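Local coordinates for protein ATP-dependent DNA helicase (Mycobacterium smegmatis, PDB 5V9X) that probably couples ATP hydrolysis to 3'-to-5' movement along a single DNA strand, unwinding RNA:DNA hybrids as a helicase of the Lhr family, at residues 53-58 and 65-70; 82-87 and 136-141. All blocks are in the same frame, centred on the assembly; numbering follows the deposited sequence.

Contact 1 of 2, residues 53-58 and 65-70; sequences ADAWSA and TLVIAP
A55 sets its CB against the CG2 methyl of V67, the two carbons 3.8 Å apart, where helix 50-60 lies on strand 64-68. V67 has CG1 anti to the backbone N (chi1 -174°), which leaves CG2 beside the backbone N as the branch that reaches the helix. One turn further along the helix, A58 meets T65. Its CB comes within 3.6 Å of the hydroxyl OG1 of T65, while the methyl CG2 of T65 lies slightly farther off, at 4.1 Å from A58 CB. The two segments run in opposite senses, so the later helix residue, A58, faces the earlier strand residue, T65. With alanine at both helix positions, the backbones come close, 6.6 Å between the CA atoms of A58 and T65 and 6.7 Å between those of A55 and V67.

The hydroxyl of T65 faces an alanine methyl, yet it is not left without a polar partner, since OG1 is hydrogen-bonded to the backbone O of N63, two residues back. The strand is held along both edges by backbone bonds, T65 and V67 to strand 221-226 and L66 to strand 245-248. On the far side of helix 50-60, W56 turns away from the strand, and its NE1 bonds the carbonyl O of L77 in helix 75-88.

Strand 64-68 leads into A69 and P70, the start of what appears to be the Walker A P-loop, and P70 touches the bound AMP-PNP. All four touching residues are buried, and what passes between helix and strand is van der Waals contact of small groups: two alanine methyls let the helix backbone lie close on the strand, and the one polar side chain is satisfied by the carbonyl of N63, just ahead of the strand.

Contact 2 of 2, residues 82-87 and 136-141; sequences WAIDRL and PSITVG
The last turns of helix 75-88 face an extended piece of chain, P136 to T139, that enters strand 140-143, and the backbones come nearest at L87 and I138, whose CA atoms are 6.9 Å apart. A single side chain spans most of that gap. I138 projects toward the helix with CG1 beside its backbone N (chi1 -65°), and the extended end of the chain (chi2 170°) carries CD1 onto the helix surface. There I138 CD1 packs 3.8 Å from L87 CB, and I138 CG1 follows at 4.0 Å from the same carbon. I138 CD1 also rests 4.0 Å from I84 O, one turn earlier, with I84 CG2 at a looser 4.3 Å from I138 CD1. I138 sits against two consecutive turns by van der Waals contact, with I84 O as the one polar atom it touches.

L121 of helix 118-130 touches both I84 and I138, and V100 of strand 100-103 lies against L87, which extends the apolar cluster. The chain touched is the lead-in to strand 140-143, an outermost strand of the parallel sheet, so helix 75-88 meets the entry to the sheet's border in a RecA-like alpha/beta domain, the fold of DEAD/DEAH-box helicases.

How the contacts relate
Both contacts belong to the same RecA-like domain, and their centres are about 20 Å apart, with about 5 Å between their nearest atoms and no touch. The chain runs through them in series: strand 64-68 of contact 1 passes through the probable P-loop into helix 75-88, whose later turns make contact 2. Each contact packs a helix near one parallel sheet, contact 1 beside its next-to-last strand and contact 2 at the opposite border. The nucleotide lies nearer the first: the side chain of V67 is about 7 Å from AMP-PNP and about 8 Å from the magnesium ion, against about 11 and 14 Å for that of I84.

Contact 1 of 2, residues 53-58 and 65-70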
ATOM      1  N   ALA A  53      19.108  20.279   8.298  1.00 47.99           N
ATOM      2  CA  ALA A  53      20.205  21.116   7.824  1.00 53.23           C
ATOM      3  C   ALA A  53      20.522  20.832   6.361  1.00 59.25           C
ATOM      4  O   ALA A  53      20.682  21.757   5.556  1.00 61.31           O
ATOM      5  CB  ALA A  53      21.441  20.900   8.698  1.00 42.93           C
ATOM      6  N   ASP A  54      20.607  19.550   5.997  1.00 61.55           N
ATOM      7  CA  ASP A  54      20.870  19.187   4.607  1.00 62.50           C
ATOM      8  C   ASP A  54      19.716  19.606   3.704  1.00 64.48           C
ATOM      9  O   ASP A  54      19.931  20.170   2.625  1.00 67.77           O
ATOM     10  CB  ASP A  54      21.113  17.682   4.493  1.00 63.68           C
ATOM     11  CG  ASP A  54      22.237  17.198   5.384  1.00 66.19           C
ATOM     12  OD1 ASP A  54      22.949  18.043   5.966  1.00 66.78           O
ATOM     13  OD2 ASP A  54      22.404  15.966   5.504  1.00 67.45           O
ATOM     14  N   ALA A  55      18.478  19.332   4.129  1.00 62.26           N
ATOM     15  CA  ALA A  55      17.324  19.629   3.288  1.00 55.76           C
ATOM     16  C   ALA A  55      17.170  21.126   3.064  1.00 58.37           C
ATOM     17  O   ALA A  55      16.855  21.563   1.952  1.00 61.78           O
ATOM     18  CB  ALA A  55      16.051  19.048   3.902  1.00 47.21           C
ATOM     19  N   TRP A  56      17.386  21.931   4.108  1.00 57.27           N
ATOM     20  CA  TRP A  56      17.302  23.379   3.944  1.00 56.97           C
ATOM     21  C   TRP A  56      18.328  23.878   2.935  1.00 58.08           C
ATOM     22  O   TRP A  56      18.041  24.786   2.147  1.00 61.07           O
ATOM     23  CB  TRP A  56      17.495  24.077   5.287  1.00 57.38           C
ATOM     24  CG  TRP A  56      16.394  23.822   6.266  1.00 58.52           C
ATOM     25  CD1 TRP A  56      15.101  23.488   5.984  1.00 54.50           C
ATOM     26  CD2 TRP A  56      16.494  23.869   7.694  1.00 56.56           C
ATOM     27  NE1 TRP A  56      14.388  23.331   7.149  1.00 51.25           N
ATOM     28  CE2 TRP A  56      15.221  23.557   8.212  1.00 55.38           C
ATOM     29  CE3 TRP A  56      17.536  24.146   8.584  1.00 53.18           C
ATOM     30  CZ2 TRP A  56      14.964  23.516   9.581  1.00 55.95           C
ATOM     31  CZ3 TRP A  56      17.279  24.105   9.937  1.00 58.65           C
ATOM     32  CH2 TRP A  56      16.004  23.792  10.425  1.00 58.49           C
ATOM     33  N   SER A  57      19.526  23.290   2.938  1.00 57.87           N
ATOM     34  CA  SER A  57      20.556  23.707   1.992  1.00 58.70           C
ATOM     35  C   SER A  57      20.132  23.416   0.558  1.00 55.33           C
ATOM     36  O   SER A  57      20.206  24.288  -0.315  1.00 56.73           O
ATOM     37  CB  SER A  57      21.876  23.007   2.314  1.00 62.55           C
ATOM     38  OG  SER A  57      22.923  23.514   1.505  1.00 71.71           O
ATOM     39  N   ALA A  58      19.679  22.188   0.298  1.00 48.90           N
ATOM     40  CA  ALA A  58      19.277  21.819  -1.055  1.00 47.39           C
ATOM     41  C   ALA A  58      18.030  22.579  -1.493  1.00 53.34           C
ATOM     42  O   ALA A  58      17.955  23.049  -2.634  1.00 62.23           O
ATOM     43  CB  ALA A  58      19.044  20.312  -1.138  1.00 43.98           C
ATOM     44  N   THR A  65      14.135  18.044  -4.027  1.00 44.46           N
ATOM     45  CA  THR A  65      14.806  17.384  -2.915  1.00 44.85           C
ATOM     46  C   THR A  65      13.971  16.221  -2.401  1.00 46.84           C
ATOM     47  O   THR A  65      12.768  16.371  -2.167  1.00 52.97           O
ATOM     48  CB  THR A  65      15.076  18.375  -1.779  1.00 47.84           C
ATOM     49  OG1 THR A  65      15.771  19.517  -2.298  1.00 48.05           O
ATOM     50  CG2 THR A  65      15.916  17.723  -0.690  1.00 50.53           C
ATOM     51  N   LEU A  66      14.611  15.070  -2.223  1.00 44.09           N
ATOM     52  CA  LEU A  66      14.013  13.919  -1.557  1.00 49.31           C
ATOM     53  C   LEU A  66      14.714  13.725  -0.219  1.00 53.81           C
ATOM     54  O   LEU A  66      15.928  13.491  -0.179  1.00 51.40           O
ATOM     55  CB  LEU A  66      14.126  12.657  -2.412  1.00 50.76           C
ATOM     56  CG  LEU A  66      13.714  11.345  -1.732  1.00 45.64           C
ATOM     57  CD1 LEU A  66      12.212  11.298  -1.481  1.00 38.78           C
ATOM     58  CD2 LEU A  66      14.168  10.142  -2.547  1.00 45.74           C
ATOM     59  N   VAL A  67      13.954  13.825   0.866  1.00 52.35           N
ATOM     60  CA  VAL A  67      14.489  13.709   2.216  1.00 49.97           C
ATOM     61  C   VAL A  67      14.206  12.302   2.725  1.00 49.57           C
ATOM     62  O   VAL A  67      13.048  11.873   2.786  1.00 44.21           O
ATOM     63  CB  VAL A  67      13.891  14.774   3.149  1.00 47.65           C
ATOM     64  CG1 VAL A  67      14.567  14.730   4.510  1.00 42.82           C
ATOM     65  CG2 VAL A  67      14.023  16.157   2.520  1.00 47.37           C
ATOM     66  N   ILE A  68      15.263  11.582   3.086  1.00 53.92           N
ATOM     67  CA  ILE A  68      15.170  10.205   3.558  1.00 54.61           C
ATOM     68  C   ILE A  68      15.749  10.187   4.965  1.00 60.31           C
ATOM     69  O   ILE A  68      16.972  10.251   5.146  1.00 69.82           O
ATOM     70  CB  ILE A  68      15.907   9.228   2.639  1.00 53.79           C
ATOM     71  CG1 ILE A  68      15.414   9.379   1.198  1.00 53.78           C
ATOM     72  CG2 ILE A  68      15.725   7.798   3.124  1.00 52.92           C
ATOM     73  CD1 ILE A  68      16.253   8.626   0.191  1.00 55.81           C
ATOM     74  N   ALA A  69      14.880  10.097   5.967  1.00 54.97           N
ATOM     75  CA  ALA A  69      15.296  10.131   7.361  1.00 53.28           C
ATOM     76  C   ALA A  69      14.233   9.429   8.191  1.00 55.57           C
ATOM     77  O   ALA A  69      13.068   9.369   7.783  1.00 53.76           O
ATOM     78  CB  ALA A  69      15.502  11.574   7.845  1.00 52.92           C
ATOM     79  N   PRO A  70      14.601   8.891   9.367  1.00 53.99           N
ATOM     80  CA  PRO A  70      13.622   8.158  10.186  1.00 53.74           C
ATOM     81  C   PRO A  70      12.453   9.007  10.668  1.00 52.22           C
ATOM     82  O   PRO A  70      12.382  10.206  10.385  1.00 51.35           O
ATOM     83  CB  PRO A  70      14.465   7.653  11.364  1.00 53.41           C
ATOM     84  CG  PRO A  70      15.673   8.527  11.387  1.00 47.80           C
ATOM     85  CD  PRO A  70      15.948   8.856   9.957  1.00 44.92           C
TER

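Contact 2 of 2, residues 82-87 and 136-141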
ATOM      1  N   TRP A  82      11.548  26.704   4.810  1.00 55.98           N
ATOM      2  CA  TRP A  82      12.068  27.649   3.827  1.00 50.05           C
ATOM      3  C   TRP A  82      10.935  28.355   3.094  1.00 45.32           C
ATOM      4  O   TRP A  82      10.968  29.576   2.901  1.00 46.23           O
ATOM      5  CB  TRP A  82      12.990  26.945   2.832  1.00 45.51           C
ATOM      6  CG  TRP A  82      13.553  27.900   1.828  1.00 47.92           C
ATOM      7  CD1 TRP A  82      13.147  28.068   0.537  1.00 47.04           C
ATOM      8  CD2 TRP A  82      14.604  28.850   2.045  1.00 49.32           C
ATOM      9  NE1 TRP A  82      13.892  29.051  -0.069  1.00 47.54           N
ATOM     10  CE2 TRP A  82      14.793  29.548   0.836  1.00 47.90           C
ATOM     11  CE3 TRP A  82      15.410  29.171   3.142  1.00 49.68           C
ATOM     12  CZ2 TRP A  82      15.755  30.546   0.693  1.00 49.58           C
ATOM     13  CZ3 TRP A  82      16.363  30.164   2.998  1.00 54.56           C
ATOM     14  CH2 TRP A  82      16.528  30.838   1.783  1.00 52.95           C
ATOM     15  N   ALA A  83       9.919  27.598   2.674  1.00 36.91           N
ATOM     16  CA  ALA A  83       8.753  28.214   2.050  1.00 39.40           C
ATOM     17  C   ALA A  83       8.026  29.124   3.032  1.00 51.47           C
ATOM     18  O   ALA A  83       7.507  30.179   2.646  1.00 65.49           O
ATOM     19  CB  ALA A  83       7.812  27.135   1.515  1.00 35.70           C
ATOM     20  N   ILE A  84       7.982  28.733   4.309  1.00 45.87           N
ATOM     21  CA  ILE A  84       7.365  29.578   5.328  1.00 45.28           C
ATOM     22  C   ILE A  84       8.155  30.869   5.496  1.00 51.31           C
ATOM     23  O   ILE A  84       7.578  31.953   5.645  1.00 55.75           O
ATOM     24  CB  ILE A  84       7.248  28.809   6.658  1.00 44.08           C
ATOM     25  CG1 ILE A  84       6.271  27.641   6.518  1.00 41.36           C
ATOM     26  CG2 ILE A  84       6.813  29.738   7.784  1.00 36.73           C
ATOM     27  CD1 ILE A  84       6.305  26.680   7.684  1.00 41.02           C
ATOM     28  N   ASP A  85       9.486  30.774   5.475  1.00 50.64           N
ATOM     29  CA  ASP A  85      10.313  31.965   5.633  1.00 47.40           C
ATOM     30  C   ASP A  85      10.085  32.948   4.492  1.00 48.65           C
ATOM     31  O   ASP A  85      10.014  34.162   4.714  1.00 56.34           O
ATOM     32  CB  ASP A  85      11.787  31.571   5.727  1.00 47.85           C
ATOM     33  CG  ASP A  85      12.671  32.725   6.155  1.00 50.99           C
ATOM     34  OD1 ASP A  85      12.307  33.422   7.124  1.00 52.61           O
ATOM     35  OD2 ASP A  85      13.733  32.932   5.532  1.00 54.78           O
ATOM     36  N   ARG A  86       9.955  32.440   3.264  1.00 45.60           N
ATOM     37  CA  ARG A  86       9.707  33.320   2.126  1.00 50.81           C
ATOM     38  C   ARG A  86       8.329  33.963   2.211  1.00 53.55           C
ATOM     39  O   ARG A  86       8.167  35.144   1.880  1.00 60.55           O
ATOM     40  CB  ARG A  86       9.857  32.542   0.819  1.00 55.65           C
ATOM     41  N   LEU A  87       7.322  33.205   2.654  1.00 49.36           N
ATOM     42  CA  LEU A  87       5.994  33.780   2.836  1.00 46.01           C
ATOM     43  C   LEU A  87       5.974  34.813   3.957  1.00 54.81           C
ATOM     44  O   LEU A  87       5.122  35.707   3.958  1.00 62.38           O
ATOM     45  CB  LEU A  87       4.976  32.674   3.115  1.00 43.76           C
ATOM     46  CG  LEU A  87       4.494  31.877   1.901  1.00 47.24           C
ATOM     47  CD1 LEU A  87       3.918  30.537   2.332  1.00 41.69           C
ATOM     48  CD2 LEU A  87       3.460  32.675   1.117  1.00 38.10           C
ATOM     49  N   PRO A 136       3.272  38.452   9.938  1.00 57.97           N
ATOM     50  CA  PRO A 136       2.856  37.929   8.636  1.00 56.27           C
ATOM     51  C   PRO A 136       1.518  37.212   8.724  1.00 62.37           C
ATOM     52  O   PRO A 136       1.156  36.637   9.753  1.00 66.69           O
ATOM     53  CB  PRO A 136       3.981  36.952   8.273  1.00 53.87           C
ATOM     54  CG  PRO A 136       4.522  36.512   9.586  1.00 53.90           C
ATOM     55  CD  PRO A 136       4.414  37.707  10.496  1.00 59.12           C
ATOM     56  N   SER A 137       0.775  37.262   7.621  1.00 65.92           N
ATOM     57  CA  SER A 137      -0.520  36.594   7.507  1.00 65.32           C
ATOM     58  C   SER A 137      -0.361  35.456   6.504  1.00 65.76           C
ATOM     59  O   SER A 137      -0.350  35.681   5.291  1.00 76.39           O
ATOM     60  CB  SER A 137      -1.614  37.566   7.078  1.00 66.33           C
ATOM     61  OG  SER A 137      -1.705  37.644   5.665  1.00 68.15           O
ATOM     62  N   ILE A 138      -0.240  34.236   7.016  1.00 57.39           N
ATOM     63  CA  ILE A 138      -0.038  33.044   6.201  1.00 52.09           C
ATOM     64  C   ILE A 138      -1.250  32.141   6.396  1.00 48.61           C
ATOM     65  O   ILE A 138      -1.483  31.633   7.501  1.00 49.18           O
ATOM     66  CB  ILE A 138       1.262  32.316   6.566  1.00 47.34           C
ATOM     67  CG1 ILE A 138       2.473  33.191   6.227  1.00 48.65           C
ATOM     68  CG2 ILE A 138       1.338  30.971   5.864  1.00 40.82           C
ATOM     69  CD1 ILE A 138       3.785  32.663   6.767  1.00 37.67           C
ATOM     70  N   THR A 139      -2.017  31.936   5.329  1.00 43.16           N
ATOM     71  CA  THR A 139      -3.222  31.122   5.389  1.00 43.54           C
ATOM     72  C   THR A 139      -2.905  29.665   5.066  1.00 46.25           C
ATOM     73  O   THR A 139      -1.984  29.361   4.304  1.00 48.75           O
ATOM     74  CB  THR A 139      -4.281  31.653   4.422  1.00 48.23           C
ATOM     75  OG1 THR A 139      -3.724  31.757   3.107  1.00 59.99           O
ATOM     76  CG2 THR A 139      -4.760  33.023   4.861  1.00 42.19           C
ATOM     77  N   VAL A 140      -3.678  28.761   5.669  1.00 48.18           N
ATOM     78  CA  VAL A 140      -3.497  27.319   5.515  1.00 41.30           C
ATOM     79  C   VAL A 140      -4.871  26.684   5.353  1.00 41.35           C
ATOM     80  O   VAL A 140      -5.739  26.851   6.217  1.00 39.78           O
ATOM     81  CB  VAL A 140      -2.767  26.690   6.717  1.00 38.98           C
ATOM     82  CG1 VAL A 140      -2.573  25.197   6.495  1.00 39.90           C
ATOM     83  CG2 VAL A 140      -1.430  27.381   6.970  1.00 35.97           C
ATOM     84  N   GLY A 141      -5.070  25.947   4.260  1.00 42.74           N
ATOM     85  CA  GLY A 141      -6.333  25.292   4.011  1.00 42.99           C
ATOM     86  C   GLY A 141      -6.142  23.818   3.712  1.00 47.02           C
ATOM     87  O   GLY A 141      -5.078  23.380   3.272  1.00 50.34           O
TER